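Local coordinates for Rep protein (Adeno-associated virus - 5, PDB 1M55), which probably nicks viral DNA as the origin-binding endonuclease of rolling-circle-type replication, through its metal-binding catalytic domain, at residues 58-70 with 109-121. Numbering follows the deposited sequence.
Sequences RIRRVFLYEWNKF and SQIRAQLVKVVFQ
Helices 50-71 and 101-118 pack side by side in the Rep nuclease domain, segments 58-70 and 109-118 running 136° apart in N-to-C direction, and Ile111 fits as a knob into the hole formed by Phe63, Glu66, Trp67 and Phe70. Its CD1 stands over the face of the Phe63 ring, a CH-pi contact 4.2 Å from the centroid, while the other branch, CG2, lies 3.5 Å from Phe63 CD1. Ile111 CG1 approaches Glu66 CG and the edge of Phe70. Farther along, Leu115 CD2 slips past Val62 CG1 at 3.6 Å and also nears Ile59 O. With its CG1 anti to the backbone N (chi1 171°), Val62 sends that methyl to Gln114 CG and leaves CG2 to meet Val118 CG1, 3.8 Å away. No direct hydrogen bond joins the segments; two waters bridge them. Lys69 NZ, salt-bridged to Glu66 OE2 (2.8 Å) from above the carboxylate plane, donates to a water that in turn donates to Gln110 OE1; another links Arg58 NH1 to Val118 O. Gln110 OE1 also sits at the edge of Phe70, 3.3 Å from CZ. Beneath the pair, Ile59, Phe63 and Trp67 rest on strand 88-95 of the central antiparallel sheet, while Val119 and Phe120 reach helix 24-32.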
ATOM      1  N   ARG A  58       2.891   7.463   5.137  1.00  5.93           N
ATOM      2  CA  ARG A  58       3.766   8.429   4.490  1.00  5.84           C
ATOM      3  C   ARG A  58       4.242   7.862   3.157  1.00  6.01           C
ATOM      4  O   ARG A  58       4.275   8.574   2.148  1.00  7.19           O
ATOM      5  CB  ARG A  58       4.952   8.791   5.383  1.00  6.30           C
ATOM      6  CG  ARG A  58       5.816   9.935   4.842  1.00  7.65           C
ATOM      7  CD  ARG A  58       5.001  11.208   4.579  1.00  8.77           C
ATOM      8  NE  ARG A  58       4.235  11.632   5.749  1.00  7.98           N
ATOM      9  CZ  ARG A  58       4.735  12.312   6.775  1.00  9.07           C
ATOM     10  NH1 ARG A  58       6.015  12.671   6.785  1.00  8.80           N
ATOM     11  NH2 ARG A  58       3.965  12.590   7.819  1.00  8.68           N
ATOM     12  N   ILE A  59       4.586   6.576   3.142  1.00  6.06           N
ATOM     13  CA  ILE A  59       5.025   5.924   1.910  1.00  5.85           C
ATOM     14  C   ILE A  59       3.894   6.001   0.884  1.00  6.11           C
ATOM     15  O   ILE A  59       4.115   6.378  -0.269  1.00  6.84           O
ATOM     16  CB  ILE A  59       5.386   4.434   2.151  1.00  5.94           C
ATOM     17  CG1 ILE A  59       6.685   4.325   2.947  1.00  6.94           C
ATOM     18  CG2 ILE A  59       5.516   3.684   0.819  1.00  6.25           C
ATOM     19  CD1 ILE A  59       7.054   2.890   3.301  1.00  9.09           C
ATOM     20  N   ARG A  60       2.685   5.649   1.314  1.00  6.04           N
ATOM     21  CA  ARG A  60       1.522   5.673   0.438  1.00  7.15           C
ATOM     22  C   ARG A  60       1.316   7.040  -0.210  1.00  7.23           C
ATOM     23  O   ARG A  60       1.177   7.138  -1.434  1.00  7.77           O
ATOM     24  CB  ARG A  60       0.260   5.285   1.210  1.00  8.88           C
ATOM     25  CG  ARG A  60      -0.996   5.412   0.382  1.00 13.09           C
ATOM     26  CD  ARG A  60      -2.230   5.328   1.234  1.00 13.58           C
ATOM     27  NE  ARG A  60      -2.402   6.466   2.139  1.00 12.25           N
ATOM     28  CZ  ARG A  60      -3.150   7.533   1.867  1.00 11.09           C
ATOM     29  NH1 ARG A  60      -3.785   7.632   0.702  1.00 11.19           N
ATOM     30  NH2 ARG A  60      -3.350   8.452   2.800  1.00 12.04           N
ATOM     31  N   ARG A  61       1.294   8.093   0.603  1.00  6.32           N
ATOM     32  CA  ARG A  61       1.089   9.436   0.067  1.00  5.58           C
ATOM     33  C   ARG A  61       2.213   9.868  -0.874  1.00  6.06           C
ATOM     34  O   ARG A  61       1.953  10.363  -1.969  1.00  6.73           O
ATOM     35  CB  ARG A  61       0.905  10.447   1.196  1.00  6.74           C
ATOM     36  CG  ARG A  61      -0.361  10.222   2.013  1.00  7.03           C
ATOM     37  CD  ARG A  61      -0.447  11.224   3.155  1.00  8.38           C
ATOM     38  NE  ARG A  61      -1.576  10.969   4.047  1.00  7.88           N
ATOM     39  CZ  ARG A  61      -2.801  11.454   3.868  1.00 10.25           C
ATOM     40  NH1 ARG A  61      -3.074  12.221   2.822  1.00 10.91           N
ATOM     41  NH2 ARG A  61      -3.749  11.195   4.757  1.00 12.93           N
ATOM     42  N   VAL A  62       3.462   9.670  -0.465  1.00  6.58           N
ATOM     43  CA  VAL A  62       4.588  10.054  -1.313  1.00  6.90           C
ATOM     44  C   VAL A  62       4.544   9.289  -2.643  1.00  7.59           C
ATOM     45  O   VAL A  62       4.763   9.868  -3.716  1.00  7.89           O
ATOM     46  CB  VAL A  62       5.943   9.833  -0.599  1.00  7.26           C
ATOM     47  CG1 VAL A  62       7.099  10.029  -1.577  1.00  7.55           C
ATOM     48  CG2 VAL A  62       6.073  10.812   0.572  1.00  7.33           C
ATOM     49  N   PHE A  63       4.203   8.006  -2.566  1.00  7.41           N
ATOM     50  CA  PHE A  63       4.106   7.153  -3.745  1.00  7.24           C
ATOM     51  C   PHE A  63       3.038   7.701  -4.688  1.00  7.50           C
ATOM     52  O   PHE A  63       3.298   7.917  -5.872  1.00  7.90           O
ATOM     53  CB  PHE A  63       3.741   5.720  -3.321  1.00  7.76           C
ATOM     54  CG  PHE A  63       3.707   4.728  -4.458  1.00  8.75           C
ATOM     55  CD1 PHE A  63       4.730   3.797  -4.609  1.00 10.09           C
ATOM     56  CD2 PHE A  63       2.653   4.715  -5.369  1.00  9.30           C
ATOM     57  CE1 PHE A  63       4.704   2.870  -5.655  1.00 10.73           C
ATOM     58  CE2 PHE A  63       2.618   3.794  -6.415  1.00 10.09           C
ATOM     59  CZ  PHE A  63       3.646   2.870  -6.556  1.00 10.36           C
ATOM     60  N   LEU A  64       1.841   7.932  -4.157  1.00  7.48           N
ATOM     61  CA  LEU A  64       0.732   8.428  -4.966  1.00  7.85           C
ATOM     62  C   LEU A  64       0.975   9.790  -5.594  1.00  8.55           C
ATOM     63  O   LEU A  64       0.634  10.004  -6.755  1.00  8.83           O
ATOM     64  CB  LEU A  64      -0.567   8.442  -4.155  1.00  7.94           C
ATOM     65  CG  LEU A  64      -1.077   7.049  -3.760  1.00  8.68           C
ATOM     66  CD1 LEU A  64      -2.232   7.164  -2.778  1.00  8.50           C
ATOM     67  CD2 LEU A  64      -1.482   6.262  -4.999  1.00 10.02           C
ATOM     68  N   TYR A  65       1.571  10.707  -4.838  1.00  8.96           N
ATOM     69  CA  TYR A  65       1.840  12.045  -5.356  1.00 10.32           C
ATOM     70  C   TYR A  65       2.842  11.973  -6.503  1.00 10.04           C
ATOM     71  O   TYR A  65       2.677  12.643  -7.526  1.00 10.65           O
ATOM     72  CB  TYR A  65       2.332  12.974  -4.236  1.00 12.18           C
ATOM     73  CG  TYR A  65       1.324  13.158  -3.108  1.00 13.65           C
ATOM     74  CD1 TYR A  65       1.698  13.748  -1.897  1.00 14.61           C
ATOM     75  CD2 TYR A  65       0.012  12.689  -3.232  1.00 14.07           C
ATOM     76  CE1 TYR A  65       0.790  13.856  -0.840  1.00 15.03           C
ATOM     77  CE2 TYR A  65      -0.899  12.789  -2.180  1.00 15.81           C
ATOM     78  CZ  TYR A  65      -0.502  13.371  -0.990  1.00 18.48           C
ATOM     79  OH  TYR A  65      -1.398  13.442   0.054  1.00 22.40           O
ATOM     80  N   GLU A  66       3.846  11.114  -6.360  1.00  9.42           N
ATOM     81  CA  GLU A  66       4.856  10.946  -7.396  1.00 10.36           C
ATOM     82  C   GLU A  66       4.203  10.278  -8.613  1.00 10.85           C
ATOM     83  O   GLU A  66       4.479  10.644  -9.758  1.00 12.14           O
ATOM     84  CB  GLU A  66       6.019  10.107  -6.865  1.00 12.28           C
ATOM     85  CG  GLU A  66       7.354  10.338  -7.568  1.00 19.74           C
ATOM     86  CD  GLU A  66       7.927  11.740  -7.364  1.00 24.78           C
ATOM     87  OE1 GLU A  66       7.478  12.481  -6.454  1.00 18.02           O
ATOM     88  OE2 GLU A  66       8.853  12.095  -8.119  1.00 27.46           O
ATOM     89  N   TRP A  67       3.304   9.332  -8.362  1.00 10.50           N
ATOM     90  CA  TRP A  67       2.593   8.647  -9.443  1.00 10.82           C
ATOM     91  C   TRP A  67       1.754   9.668 -10.216  1.00 11.11           C
ATOM     92  O   TRP A  67       1.747   9.666 -11.449  1.00 11.90           O
ATOM     93  CB  TRP A  67       1.685   7.552  -8.882  1.00 10.90           C
ATOM     94  CG  TRP A  67       1.007   6.731  -9.940  1.00 11.29           C
ATOM     95  CD1 TRP A  67      -0.089   7.082 -10.669  1.00 11.66           C
ATOM     96  CD2 TRP A  67       1.374   5.412 -10.374  1.00 12.00           C
ATOM     97  NE1 TRP A  67      -0.431   6.068 -11.527  1.00 12.07           N
ATOM     98  CE2 TRP A  67       0.448   5.030 -11.369  1.00 12.47           C
ATOM     99  CE3 TRP A  67       2.393   4.515 -10.017  1.00 12.83           C
ATOM    100  CZ2 TRP A  67       0.507   3.787 -12.016  1.00 13.18           C
ATOM    101  CZ3 TRP A  67       2.451   3.274 -10.661  1.00 13.32           C
ATOM    102  CH2 TRP A  67       1.510   2.926 -11.648  1.00 13.44           C
ATOM    103  N   ASN A  68       1.076  10.555  -9.486  1.00 10.73           N
ATOM    104  CA  ASN A  68       0.239  11.587 -10.101  1.00 12.05           C
ATOM    105  C   ASN A  68       1.072  12.479 -11.017  1.00 13.92           C
ATOM    106  O   ASN A  68       0.569  12.994 -12.014  1.00 14.96           O
ATOM    107  CB  ASN A  68      -0.446  12.458  -9.035  1.00 12.19           C
ATOM    108  CG  ASN A  68      -1.495  11.703  -8.211  1.00 11.56           C
ATOM    109  OD1 ASN A  68      -1.943  12.201  -7.178  1.00 16.39           O
ATOM    110  ND2 ASN A  68      -1.894  10.520  -8.661  1.00  7.46           N
ATOM    111  N   LYS A  69       2.339  12.686 -10.669  1.00 14.17           N
ATOM    112  CA  LYS A  69       3.223  13.504 -11.495  1.00 15.57           C
ATOM    113  C   LYS A  69       3.345  12.869 -12.883  1.00 16.25           C
ATOM    114  O   LYS A  69       3.283  13.561 -13.902  1.00 17.18           O
ATOM    115  CB  LYS A  69       4.608  13.613 -10.856  1.00 17.32           C
ATOM    116  CG  LYS A  69       5.600  14.432 -11.672  1.00 21.16           C
ATOM    117  CD  LYS A  69       6.997  14.349 -11.100  1.00 23.73           C
ATOM    118  CE  LYS A  69       7.517  12.934 -11.162  1.00 26.97           C
ATOM    119  NZ  LYS A  69       8.966  12.870 -10.852  1.00 32.36           N
ATOM    120  N   PHE A  70       3.483  11.545 -12.907  1.00 14.84           N
ATOM    121  CA  PHE A  70       3.617  10.792 -14.153  1.00 14.97           C
ATOM    122  C   PHE A  70       2.300  10.599 -14.909  1.00 14.81           C
ATOM    123  O   PHE A  70       2.272  10.677 -16.137  1.00 15.32           O
ATOM    124  CB  PHE A  70       4.248   9.422 -13.883  1.00 15.41           C
ATOM    125  CG  PHE A  70       5.630   9.487 -13.298  1.00 16.30           C
ATOM    126  CD1 PHE A  70       5.914   8.863 -12.087  1.00 16.49           C
ATOM    127  CD2 PHE A  70       6.654  10.160 -13.959  1.00 16.74           C
ATOM    128  CE1 PHE A  70       7.195   8.907 -11.544  1.00 16.41           C
ATOM    129  CE2 PHE A  70       7.941  10.208 -13.421  1.00 17.06           C
ATOM    130  CZ  PHE A  70       8.209   9.579 -12.212  1.00 16.76           C
ATOM    131  N   SER A 109      11.008   3.084 -10.229  1.00 12.19           N
ATOM    132  CA  SER A 109      12.380   3.250  -9.757  1.00 12.38           C
ATOM    133  C   SER A 109      12.547   4.689  -9.233  1.00 11.21           C
ATOM    134  O   SER A 109      13.171   4.919  -8.188  1.00 11.58           O
ATOM    135  CB  SER A 109      13.359   2.987 -10.903  1.00 16.76           C
ATOM    136  OG  SER A 109      14.700   3.138 -10.472  1.00 25.71           O
ATOM    137  N   GLN A 110      11.971   5.648  -9.951  1.00 10.31           N
ATOM    138  CA  GLN A 110      12.033   7.050  -9.542  1.00 10.82           C
ATOM    139  C   GLN A 110      11.235   7.260  -8.254  1.00 10.64           C
ATOM    140  O   GLN A 110      11.645   8.029  -7.381  1.00 10.18           O
ATOM    141  CB  GLN A 110      11.506   7.963 -10.650  1.00 13.72           C
ATOM    142  CG  GLN A 110      12.447   8.087 -11.840  1.00 20.60           C
ATOM    143  CD  GLN A 110      11.896   8.985 -12.934  1.00 38.05           C
ATOM    144  OE1 GLN A 110      11.453  10.108 -12.674  1.00 42.29           O
ATOM    145  NE2 GLN A 110      11.926   8.498 -14.169  1.00 41.84           N
ATOM    146  N   ILE A 111      10.093   6.586  -8.142  1.00  9.89           N
ATOM    147  CA  ILE A 111       9.272   6.698  -6.943  1.00  9.95           C
ATOM    148  C   ILE A 111      10.053   6.147  -5.751  1.00  9.35           C
ATOM    149  O   ILE A 111      10.067   6.754  -4.682  1.00 10.05           O
ATOM    150  CB  ILE A 111       7.926   5.958  -7.090  1.00 10.36           C
ATOM    151  CG1 ILE A 111       7.103   6.598  -8.214  1.00 10.13           C
ATOM    152  CG2 ILE A 111       7.158   6.015  -5.775  1.00 11.34           C
ATOM    153  CD1 ILE A 111       5.772   5.929  -8.481  1.00 10.82           C
ATOM    154  N   ARG A 112      10.729   5.016  -5.943  1.00  8.98           N
ATOM    155  CA  ARG A 112      11.530   4.421  -4.876  1.00  8.88           C
ATOM    156  C   ARG A 112      12.594   5.414  -4.400  1.00  9.16           C
ATOM    157  O   ARG A 112      12.788   5.597  -3.195  1.00  9.41           O
ATOM    158  CB  ARG A 112      12.194   3.126  -5.352  1.00  9.99           C
ATOM    159  CG  ARG A 112      13.096   2.478  -4.306  1.00 12.44           C
ATOM    160  CD  ARG A 112      13.567   1.101  -4.733  1.00 17.86           C
ATOM    161  NE  ARG A 112      14.315   1.134  -5.984  1.00 26.92           N
ATOM    162  CZ  ARG A 112      14.003   0.417  -7.061  1.00 38.58           C
ATOM    163  NH1 ARG A 112      12.952  -0.399  -7.046  1.00 41.36           N
ATOM    164  NH2 ARG A 112      14.732   0.527  -8.163  1.00 38.41           N
ATOM    165  N   ALA A 113      13.265   6.064  -5.349  1.00  9.14           N
ATOM    166  CA  ALA A 113      14.292   7.050  -5.017  1.00  9.56           C
ATOM    167  C   ALA A 113      13.690   8.200  -4.201  1.00  9.69           C
ATOM    168  O   ALA A 113      14.304   8.691  -3.248  1.00 10.07           O
ATOM    169  CB  ALA A 113      14.943   7.576  -6.289  1.00  9.64           C
ATOM    170  N   GLN A 114      12.483   8.624  -4.571  1.00  9.43           N
ATOM    171  CA  GLN A 114      11.799   9.701  -3.857  1.00  9.41           C
ATOM    172  C   GLN A 114      11.459   9.257  -2.431  1.00  9.37           C
ATOM    173  O   GLN A 114      11.590  10.035  -1.481  1.00 10.14           O
ATOM    174  CB  GLN A 114      10.536  10.121  -4.614  1.00  9.07           C
ATOM    175  CG  GLN A 114       9.656  11.136  -3.889  1.00 12.16           C
ATOM    176  CD  GLN A 114      10.257  12.536  -3.817  1.00 16.99           C
ATOM    177  OE1 GLN A 114      11.438  12.746  -4.098  1.00 15.98           O
ATOM    178  NE2 GLN A 114       9.438  13.501  -3.433  1.00 18.37           N
ATOM    179  N   LEU A 115      11.033   8.006  -2.274  1.00  8.45           N
ATOM    180  CA  LEU A 115      10.710   7.479  -0.950  1.00  8.37           C
ATOM    181  C   LEU A 115      11.953   7.493  -0.060  1.00  8.25           C
ATOM    182  O   LEU A 115      11.888   7.871   1.111  1.00  9.09           O
ATOM    183  CB  LEU A 115      10.174   6.047  -1.054  1.00  8.54           C
ATOM    184  CG  LEU A 115       8.782   5.885  -1.669  1.00  8.74           C
ATOM    185  CD1 LEU A 115       8.455   4.415  -1.866  1.00  9.75           C
ATOM    186  CD2 LEU A 115       7.753   6.547  -0.774  1.00  8.83           C
ATOM    187  N   VAL A 116      13.085   7.087  -0.623  1.00  8.89           N
ATOM    188  CA  VAL A 116      14.341   7.051   0.124  1.00  9.14           C
ATOM    189  C   VAL A 116      14.697   8.444   0.656  1.00  9.84           C
ATOM    190  O   VAL A 116      15.068   8.598   1.822  1.00 10.69           O
ATOM    191  CB  VAL A 116      15.488   6.483  -0.752  1.00  9.04           C
ATOM    192  CG1 VAL A 116      16.843   6.636  -0.056  1.00  9.28           C
ATOM    193  CG2 VAL A 116      15.223   5.011  -1.054  1.00  8.77           C
ATOM    194  N   LYS A 117      14.537   9.459  -0.183  1.00 10.52           N
ATOM    195  CA  LYS A 117      14.849  10.826   0.223  1.00 10.90           C
ATOM    196  C   LYS A 117      13.872  11.435   1.227  1.00 11.43           C
ATOM    197  O   LYS A 117      14.280  11.977   2.256  1.00 11.90           O
ATOM    198  CB  LYS A 117      14.946  11.730  -1.009  1.00 14.73           C
ATOM    199  CG  LYS A 117      16.159  11.437  -1.873  1.00 20.82           C
ATOM    200  CD  LYS A 117      16.345  12.452  -2.984  1.00 28.89           C
ATOM    201  CE  LYS A 117      15.262  12.348  -4.034  1.00 39.27           C
ATOM    202  NZ  LYS A 117      15.564  13.241  -5.188  1.00 46.96           N
ATOM    203  N   VAL A 118      12.581  11.340   0.931  1.00 10.93           N
ATOM    204  CA  VAL A 118      11.545  11.923   1.777  1.00 11.08           C
ATOM    205  C   VAL A 118      11.219  11.192   3.073  1.00 11.79           C
ATOM    206  O   VAL A 118      11.129  11.808   4.140  1.00 12.81           O
ATOM    207  CB  VAL A 118      10.228  12.109   0.975  1.00 10.97           C
ATOM    208  CG1 VAL A 118       9.117  12.638   1.868  1.00 11.01           C
ATOM    209  CG2 VAL A 118      10.463  13.045  -0.191  1.00 11.06           C
ATOM    210  N   VAL A 119      11.031   9.883   2.987  1.00 10.89           N
ATOM    211  CA  VAL A 119      10.658   9.115   4.163  1.00 10.74           C
ATOM    212  C   VAL A 119      11.840   8.583   4.965  1.00 11.40           C
ATOM    213  O   VAL A 119      11.799   8.558   6.198  1.00 12.20           O
ATOM    214  CB  VAL A 119       9.731   7.920   3.775  1.00 10.49           C
ATOM    215  CG1 VAL A 119       9.089   7.317   5.014  1.00 10.69           C
ATOM    216  CG2 VAL A 119       8.662   8.364   2.784  1.00 10.29           C
ATOM    217  N   PHE A 120      12.916   8.226   4.273  1.00 10.72           N
ATOM    218  CA  PHE A 120      14.061   7.625   4.941  1.00 10.51           C
ATOM    219  C   PHE A 120      15.359   8.408   5.065  1.00 11.56           C
ATOM    220  O   PHE A 120      16.420   7.823   5.271  1.00 11.62           O
ATOM    221  CB  PHE A 120      14.284   6.226   4.363  1.00  9.72           C
ATOM    222  CG  PHE A 120      13.047   5.377   4.406  1.00  9.16           C
ATOM    223  CD1 PHE A 120      12.391   5.015   3.234  1.00  9.53           C
ATOM    224  CD2 PHE A 120      12.488   5.017   5.629  1.00  8.60           C
ATOM    225  CE1 PHE A 120      11.186   4.310   3.285  1.00  9.55           C
ATOM    226  CE2 PHE A 120      11.291   4.317   5.690  1.00  9.20           C
ATOM    227  CZ  PHE A 120      10.636   3.963   4.517  1.00  9.20           C
ATOM    228  N   GLN A 121      15.267   9.732   4.967  1.00 13.03           N
ATOM    229  CA  GLN A 121      16.429  10.607   5.126  1.00 14.32           C
ATOM    230  C   GLN A 121      17.631  10.238   4.260  1.00 15.07           C
ATOM    231  O   GLN A 121      18.779  10.422   4.672  1.00 16.98           O
ATOM    232  CB  GLN A 121      16.853  10.614   6.602  1.00 17.80           C
ATOM    233  CG  GLN A 121      15.717  10.870   7.567  1.00 17.58           C
ATOM    234  CD  GLN A 121      16.101  10.652   9.024  1.00 16.87           C
ATOM    235  OE1 GLN A 121      17.280  10.584   9.374  1.00 16.24           O
ATOM    236  NE2 GLN A 121      15.096  10.521   9.878  1.00 17.21           N
TER
HETATM  237  O   HOH W   1       8.681  12.674   5.632  1.00 11.52           O
HETATM  238  O   HOH W   2      10.753  10.950 -10.026  1.00 48.00           O